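Local structure of phage terminase large subunit (Thermus phage P7426, 7KS4) at residues A179-T184 with L188-E193; G202-I207 with S221-S226. The protein probably drives viral DNA into empty capsids with ATP and cuts the genome as an endonuclease, this chain being its N-terminal ATPase domain. All blocks are in the same frame, centred on the assembly; numbering follows the deposited sequence.

Both contacts belong to the ASCE-type P-loop ATPase domain and reach the same mixed sheet. They come in series along the chain: interaction 1 closes before interaction 2 opens. Their centres lie about 13 Å apart, and their nearest atoms stay about 5 Å apart without touching. In interaction 1, strand 178-183 meets the start of helix 190-197. In interaction 2, the loop after that helix meets strand 219-224, an outermost strand of the sheet. Strand 37-42 runs between these two strands. Phe191 and His223 both touch its Cys41. Interaction 1 is buried beside the predicted catalytic Glu155, whereas interaction 2 is partly buried and farther from the nucleotide.

Interaction 1: A179-T184 with L188-E193; sequences ALIIST and LNWFYE
Phe191 holds CG anti to the backbone N (chi1 177°), which sends the ring from the first turn of helix 190-197 onto Ile181 and Ser183. Ile181 turns CG2 away from its own N, into the angle between Phe191 and Trp190. This is sheet-to-helix packing in the P-loop ATPase core. Strand 178-183 lies next in the sheet to strand 150-153, which carries the predicted Walker B motif. The closest side-chain approach is a CH-pi contact. Ser183 CB lies over one face of the Phe191 ring, 3.8 Å from its centroid and displaced toward the rim. Ile181 CG2 reaches Phe191 CD1 at 3.9 Å and touches the far end of the indole, at Trp190 CH2. The indole NE1 is bonded to Ile159 O. At the helix start, Asn189 is the N-cap, and its OD1 accepts a weak bond from Phe191 N. Ser183 OG donates to Thr184 O at 2.7 Å and is also hydrogen-bonded to Ala157 N. Thr184 N bonds to Glu155 OE2, so the strand end adjoins the residue predicted to be catalytic for ATP hydrolysis. At the rim of the phenyl ring, Ile181 O lies in the ring plane, 3.8 Å from Phe191 CE1.

Interaction 2: G202-I207 with S221-S226; sequences GLKEGI and SFHAAS
Ile207 CD1 sits over the centre of one face of the His223 imidazole, 4.0 Å from the centroid and 11° off the ring normal. This CH-pi contact is the well-packed part. Ile207 and His223 reach toward each other from the loop and the strand. With chi1 at -172°, the imidazole of His223 swings clear of its own backbone N and extends from strand 219-224 toward the loop. Ile207 is buried and also rests on Phe195 and Leu196 of helix 190-197. The contact thus joins an outermost strand of the P-loop ATPase sheet to the loop that precedes it in the chain. That loop makes a type II beta turn from Lys204 to Ile207, closed by Ile207 N bonding to Lys204 O. Gly206 takes the third position of the turn with a positive phi, and its backbone bonds to Phe257. The solvent side is thinner. Partly exposed Lys204 bends at its last two torsions and makes a single edge contact through CE, 3.4 Å from His223 ND1. Its ammonium group is not bonded to the ring: Lys204 NZ remains 4.3 Å from His223 ND1. ND1 is buried without a polar partner in the model, while His223 NE2 bonds to Ala255 O.

Interaction 1: A179-T184 with L188-E193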
ATOM      1  N   ALA A 179      -5.813  -6.468   0.125  1.00 25.67           N
ATOM      2  CA  ALA A 179      -5.353  -5.414   1.007  1.00 25.35           C
ATOM      3  C   ALA A 179      -3.842  -5.463   1.038  1.00 24.89           C
ATOM      4  O   ALA A 179      -3.259  -6.547   1.159  1.00 26.04           O
ATOM      5  CB  ALA A 179      -5.906  -5.571   2.424  1.00 26.34           C
ATOM      6  N   LEU A 180      -3.225  -4.295   0.913  1.00 24.61           N
ATOM      7  CA  LEU A 180      -1.803  -4.099   1.158  1.00 26.21           C
ATOM      8  C   LEU A 180      -1.672  -3.244   2.415  1.00 25.72           C
ATOM      9  O   LEU A 180      -2.029  -2.063   2.409  1.00 24.67           O
ATOM     10  CB  LEU A 180      -1.137  -3.445  -0.047  1.00 25.98           C
ATOM     11  CG  LEU A 180       0.339  -3.099   0.087  1.00 25.98           C
ATOM     12  CD1 LEU A 180       1.185  -4.328   0.413  1.00 26.81           C
ATOM     13  CD2 LEU A 180       0.796  -2.435  -1.211  1.00 25.76           C
ATOM     14  N   ILE A 181      -1.162  -3.847   3.484  1.00 24.65           N
ATOM     15  CA  ILE A 181      -1.147  -3.263   4.821  1.00 26.50           C
ATOM     16  C   ILE A 181       0.307  -2.994   5.161  1.00 26.61           C
ATOM     17  O   ILE A 181       1.076  -3.930   5.404  1.00 27.94           O
ATOM     18  CB  ILE A 181      -1.805  -4.199   5.841  1.00 26.34           C
ATOM     19  CG1 ILE A 181      -3.232  -4.526   5.378  1.00 25.96           C
ATOM     20  CG2 ILE A 181      -1.805  -3.586   7.241  1.00 27.23           C
ATOM     21  CD1 ILE A 181      -3.900  -5.635   6.175  1.00 27.90           C
ATOM     22  N   ILE A 182       0.683  -1.724   5.196  1.00 28.46           N
ATOM     23  CA  ILE A 182       2.083  -1.321   5.255  0.63 30.40           C
ATOM     24  C   ILE A 182       2.266  -0.355   6.416  1.00 30.93           C
ATOM     25  O   ILE A 182       1.429   0.519   6.652  1.00 32.46           O
ATOM     26  CB  ILE A 182       2.555  -0.684   3.926  0.63 31.14           C
ATOM     27  CG1 ILE A 182       1.755   0.578   3.603  0.63 32.52           C
ATOM     28  CG2 ILE A 182       2.404  -1.684   2.802  0.63 31.54           C
ATOM     29  CD1 ILE A 182       2.126   1.242   2.280  0.63 34.33           C
ATOM     30  N   SER A 183       3.365  -0.518   7.149  1.00 31.04           N
ATOM     31  CA  SER A 183       3.604   0.366   8.284  1.00 30.35           C
ATOM     32  C   SER A 183       5.011   0.177   8.824  1.00 30.26           C
ATOM     33  O   SER A 183       5.610  -0.891   8.679  1.00 30.21           O
ATOM     34  CB  SER A 183       2.599   0.098   9.415  1.00 31.45           C
ATOM     35  OG  SER A 183       2.607   1.141  10.377  1.00 32.57           O
ATOM     36  N   THR A 184       5.525   1.222   9.454  1.00 31.32           N
ATOM     37  CA  THR A 184       6.534   0.972  10.468  1.00 33.44           C
ATOM     38  C   THR A 184       5.828   0.483  11.729  1.00 32.78           C
ATOM     39  O   THR A 184       4.696   0.893  11.995  1.00 34.21           O
ATOM     40  CB  THR A 184       7.332   2.235  10.778  1.00 36.64           C
ATOM     41  OG1 THR A 184       6.452   3.222  11.323  1.00 38.38           O
ATOM     42  CG2 THR A 184       7.987   2.781   9.514  1.00 37.18           C
ATOM     43  N   LEU A 188       3.110  -4.199  19.914  1.00 36.13           N
ATOM     44  CA  LEU A 188       2.397  -5.462  19.735  1.00 35.84           C
ATOM     45  C   LEU A 188       0.898  -5.179  19.714  1.00 34.08           C
ATOM     46  O   LEU A 188       0.167  -5.402  20.684  1.00 33.34           O
ATOM     47  CB  LEU A 188       2.782  -6.444  20.831  1.00 37.79           C
ATOM     48  CG  LEU A 188       4.291  -6.632  20.982  1.00 40.34           C
ATOM     49  CD1 LEU A 188       4.582  -7.582  22.125  1.00 42.58           C
ATOM     50  CD2 LEU A 188       4.921  -7.145  19.688  1.00 40.72           C
ATOM     51  N   ASN A 189       0.443  -4.676  18.566  1.00 31.49           N
ATOM     52  CA  ASN A 189      -0.961  -4.365  18.340  1.00 32.21           C
ATOM     53  C   ASN A 189      -1.481  -5.160  17.149  1.00 32.23           C
ATOM     54  O   ASN A 189      -0.871  -6.159  16.757  1.00 32.58           O
ATOM     55  CB  ASN A 189      -1.146  -2.862  18.129  1.00 32.87           C
ATOM     56  CG  ASN A 189      -0.476  -2.354  16.863  1.00 33.01           C
ATOM     57  OD1 ASN A 189       0.093  -3.116  16.078  1.00 31.26           O
ATOM     58  ND2 ASN A 189      -0.527  -1.044  16.674  1.00 34.27           N
ATOM     59  N   TRP A 190      -2.611  -4.744  16.571  1.00 31.63           N
ATOM     60  CA  TRP A 190      -3.222  -5.544  15.516  1.00 30.86           C
ATOM     61  C   TRP A 190      -2.293  -5.715  14.318  1.00 30.66           C
ATOM     62  O   TRP A 190      -2.327  -6.759  13.660  1.00 30.98           O
ATOM     63  CB  TRP A 190      -4.552  -4.921  15.078  1.00 31.86           C
ATOM     64  CG  TRP A 190      -4.415  -3.726  14.192  1.00 31.46           C
ATOM     65  CD1 TRP A 190      -4.230  -2.432  14.582  1.00 32.24           C
ATOM     66  CD2 TRP A 190      -4.466  -3.714  12.764  1.00 30.40           C
ATOM     67  NE1 TRP A 190      -4.164  -1.611  13.481  1.00 32.20           N
ATOM     68  CE2 TRP A 190      -4.311  -2.373  12.352  1.00 32.36           C
ATOM     69  CE3 TRP A 190      -4.633  -4.702  11.792  1.00 30.18           C
ATOM     70  CZ2 TRP A 190      -4.309  -1.996  11.008  1.00 32.10           C
ATOM     71  CZ3 TRP A 190      -4.640  -4.326  10.453  1.00 32.33           C
ATOM     72  CH2 TRP A 190      -4.479  -2.985  10.076  1.00 32.39           C
ATOM     73  N   PHE A 191      -1.455  -4.714  14.022  1.00 30.02           N
ATOM     74  CA  PHE A 191      -0.554  -4.826  12.877  1.00 29.19           C
ATOM     75  C   PHE A 191       0.467  -5.932  13.093  1.00 29.90           C
ATOM     76  O   PHE A 191       0.826  -6.650  12.153  1.00 29.59           O
ATOM     77  CB  PHE A 191       0.138  -3.488  12.631  1.00 29.55           C
ATOM     78  CG  PHE A 191       1.150  -3.517  11.523  1.00 30.24           C
ATOM     79  CD1 PHE A 191       0.749  -3.463  10.201  1.00 30.23           C
ATOM     80  CD2 PHE A 191       2.507  -3.574  11.808  1.00 30.79           C
ATOM     81  CE1 PHE A 191       1.678  -3.484   9.179  1.00 30.91           C
ATOM     82  CE2 PHE A 191       3.445  -3.591  10.785  1.00 31.89           C
ATOM     83  CZ  PHE A 191       3.029  -3.543   9.468  1.00 32.01           C
ATOM     84  N   TYR A 192       0.940  -6.084  14.334  1.00 31.04           N
ATOM     85  CA  TYR A 192       1.821  -7.195  14.674  1.00 30.45           C
ATOM     86  C   TYR A 192       1.133  -8.536  14.449  1.00 30.52           C
ATOM     87  O   TYR A 192       1.733  -9.470  13.904  1.00 29.38           O
ATOM     88  CB  TYR A 192       2.263  -7.057  16.131  1.00 31.64           C
ATOM     89  CG  TYR A 192       2.829  -8.318  16.724  1.00 33.02           C
ATOM     90  CD1 TYR A 192       4.042  -8.838  16.280  1.00 34.01           C
ATOM     91  CD2 TYR A 192       2.155  -8.991  17.737  1.00 34.00           C
ATOM     92  CE1 TYR A 192       4.565 -10.004  16.830  1.00 35.54           C
ATOM     93  CE2 TYR A 192       2.664 -10.149  18.290  1.00 35.42           C
ATOM     94  CZ  TYR A 192       3.870 -10.650  17.840  1.00 36.49           C
ATOM     95  OH  TYR A 192       4.368 -11.804  18.398  1.00 37.19           O
ATOM     96  N   GLU A 193      -0.122  -8.653  14.879  1.00 31.92           N
ATOM     97  CA  GLU A 193      -0.859  -9.897  14.687  1.00 33.77           C
ATOM     98  C   GLU A 193      -0.986 -10.235  13.209  1.00 31.83           C
ATOM     99  O   GLU A 193      -0.726 -11.371  12.797  1.00 32.60           O
ATOM    100  CB  GLU A 193      -2.235  -9.785  15.329  1.00 35.71           C
ATOM    101  CG  GLU A 193      -2.145  -9.485  16.798  1.00 40.04           C
ATOM    102  CD  GLU A 193      -3.468  -9.163  17.421  1.00 43.02           C
ATOM    103  OE1 GLU A 193      -4.460  -8.944  16.684  1.00 43.87           O
ATOM    104  OE2 GLU A 193      -3.502  -9.135  18.665  1.00 45.94           O
TER

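Interaction 2: G202-I207 with S221-S226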
ATOM      1  N   GLY A 202      10.954 -17.292   9.291  1.00 43.94           N
ATOM      2  CA  GLY A 202      11.645 -17.917  10.394  1.00 45.44           C
ATOM      3  C   GLY A 202      12.006 -16.953  11.512  1.00 45.31           C
ATOM      4  O   GLY A 202      11.686 -15.761  11.505  1.00 42.25           O
ATOM      5  N   LEU A 203      12.703 -17.518  12.497  1.00 50.50           N
ATOM      6  CA  LEU A 203      13.125 -16.758  13.663  1.00 52.00           C
ATOM      7  C   LEU A 203      13.918 -15.529  13.239  1.00 52.96           C
ATOM      8  O   LEU A 203      14.842 -15.619  12.425  1.00 53.56           O
ATOM      9  CB  LEU A 203      13.965 -17.654  14.576  1.00 54.54           C
ATOM     10  CG  LEU A 203      14.445 -17.116  15.926  1.00 56.71           C
ATOM     11  CD1 LEU A 203      13.418 -16.218  16.608  1.00 55.08           C
ATOM     12  CD2 LEU A 203      14.807 -18.293  16.834  1.00 58.81           C
ATOM     13  N   LYS A 204      13.549 -14.374  13.784  1.00 51.65           N
ATOM     14  CA  LYS A 204      14.280 -13.145  13.515  1.00 53.89           C
ATOM     15  C   LYS A 204      14.187 -12.227  14.725  1.00 53.62           C
ATOM     16  O   LYS A 204      13.111 -12.058  15.304  1.00 50.57           O
ATOM     17  CB  LYS A 204      13.746 -12.440  12.261  1.00 54.24           C
ATOM     18  CG  LYS A 204      14.550 -12.773  10.997  1.00 56.98           C
ATOM     19  CD  LYS A 204      14.155 -11.914   9.802  1.00 57.43           C
ATOM     20  CE  LYS A 204      14.326 -10.424  10.083  1.00 58.29           C
ATOM     21  NZ  LYS A 204      15.655 -10.116  10.685  1.00 60.89           N
ATOM     22  N   GLU A 205      15.323 -11.653  15.111  1.00 57.33           N
ATOM     23  CA  GLU A 205      15.339 -10.697  16.206  1.00 58.83           C
ATOM     24  C   GLU A 205      14.409  -9.531  15.895  1.00 56.92           C
ATOM     25  O   GLU A 205      14.248  -9.122  14.742  1.00 55.43           O
ATOM     26  CB  GLU A 205      16.765 -10.194  16.451  1.00 64.69           C
ATOM     27  CG  GLU A 205      16.909  -9.261  17.649  1.00 68.64           C
ATOM     28  CD  GLU A 205      18.347  -8.822  17.884  1.00 74.37           C
ATOM     29  OE1 GLU A 205      19.272  -9.509  17.394  1.00 76.82           O
ATOM     30  OE2 GLU A 205      18.551  -7.788  18.557  1.00 76.23           O
ATOM     31  N   GLY A 206      13.780  -9.000  16.941  1.00 55.27           N
ATOM     32  CA  GLY A 206      12.823  -7.929  16.790  1.00 53.54           C
ATOM     33  C   GLY A 206      11.399  -8.372  16.510  1.00 50.20           C
ATOM     34  O   GLY A 206      10.485  -7.540  16.588  1.00 49.27           O
ATOM     35  N   ILE A 207      11.181  -9.647  16.195  1.00 46.56           N
ATOM     36  CA  ILE A 207       9.841 -10.167  15.918  1.00 42.34           C
ATOM     37  C   ILE A 207       9.504 -11.248  16.942  1.00 41.03           C
ATOM     38  O   ILE A 207       9.838 -12.422  16.722  1.00 40.54           O
ATOM     39  CB  ILE A 207       9.739 -10.728  14.490  1.00 41.81           C
ATOM     40  CG1 ILE A 207      10.149  -9.680  13.448  1.00 42.66           C
ATOM     41  CG2 ILE A 207       8.311 -11.203  14.212  1.00 39.91           C
ATOM     42  CD1 ILE A 207      10.251 -10.234  12.037  1.00 42.66           C
ATOM     43  N   SER A 221       3.746 -11.841   4.485  1.00 31.77           N
ATOM     44  CA  SER A 221       4.343 -10.718   5.187  1.00 29.91           C
ATOM     45  C   SER A 221       5.777 -10.475   4.740  1.00 30.92           C
ATOM     46  O   SER A 221       6.509 -11.408   4.392  1.00 32.08           O
ATOM     47  CB  SER A 221       4.318 -10.941   6.690  1.00 30.22           C
ATOM     48  OG  SER A 221       2.986 -10.992   7.152  1.00 29.92           O
ATOM     49  N   PHE A 222       6.170  -9.202   4.782  1.00 31.33           N
ATOM     50  CA  PHE A 222       7.477  -8.743   4.338  1.00 33.65           C
ATOM     51  C   PHE A 222       8.081  -7.876   5.429  1.00 34.41           C
ATOM     52  O   PHE A 222       7.369  -7.097   6.075  1.00 32.73           O
ATOM     53  CB  PHE A 222       7.347  -7.958   3.033  1.00 35.13           C
ATOM     54  CG  PHE A 222       6.476  -8.638   2.021  1.00 34.92           C
ATOM     55  CD1 PHE A 222       7.036  -9.404   1.014  1.00 35.99           C
ATOM     56  CD2 PHE A 222       5.093  -8.539   2.094  1.00 34.58           C
ATOM     57  CE1 PHE A 222       6.238 -10.043   0.093  1.00 35.53           C
ATOM     58  CE2 PHE A 222       4.297  -9.174   1.174  1.00 35.66           C
ATOM     59  CZ  PHE A 222       4.877  -9.928   0.172  1.00 36.29           C
ATOM     60  N   HIS A 223       9.392  -8.023   5.635  1.00 34.23           N
ATOM     61  CA  HIS A 223      10.099  -7.332   6.704  1.00 35.37           C
ATOM     62  C   HIS A 223      11.428  -6.804   6.182  1.00 36.84           C
ATOM     63  O   HIS A 223      12.148  -7.516   5.477  1.00 37.06           O
ATOM     64  CB  HIS A 223      10.348  -8.255   7.898  1.00 35.89           C
ATOM     65  CG  HIS A 223      10.892  -7.541   9.091  1.00 38.28           C
ATOM     66  ND1 HIS A 223      12.139  -7.803   9.613  1.00 40.31           N
ATOM     67  CD2 HIS A 223      10.368  -6.547   9.845  1.00 39.29           C
ATOM     68  CE1 HIS A 223      12.353  -7.012  10.649  1.00 40.95           C
ATOM     69  NE2 HIS A 223      11.294  -6.240  10.810  1.00 40.91           N
ATOM     70  N   ALA A 224      11.751  -5.560   6.522  1.00 37.37           N
ATOM     71  CA  ALA A 224      13.044  -5.001   6.151  1.00 37.90           C
ATOM     72  C   ALA A 224      13.315  -3.770   6.996  1.00 39.39           C
ATOM     73  O   ALA A 224      12.458  -2.889   7.111  1.00 39.35           O
ATOM     74  CB  ALA A 224      13.092  -4.640   4.660  1.00 38.53           C
ATOM     75  N   ALA A 225      14.503  -3.721   7.591  1.00 39.87           N
ATOM     76  CA  ALA A 225      14.988  -2.492   8.188  1.00 40.30           C
ATOM     77  C   ALA A 225      15.378  -1.510   7.091  1.00 39.99           C
ATOM     78  O   ALA A 225      15.592  -1.881   5.936  1.00 40.68           O
ATOM     79  CB  ALA A 225      16.191  -2.774   9.091  1.00 40.79           C
ATOM     80  N   SER A 226      15.465  -0.237   7.462  1.00 39.87           N
ATOM     81  CA  SER A 226      15.899   0.765   6.498  1.00 41.50           C
ATOM     82  C   SER A 226      17.233   0.376   5.873  1.00 40.77           C
ATOM     83  O   SER A 226      17.447   0.569   4.669  1.00 40.60           O
ATOM     84  CB  SER A 226      15.995   2.127   7.175  1.00 42.30           C
ATOM     85  OG  SER A 226      14.777   2.438   7.828  1.00 43.64           O
TER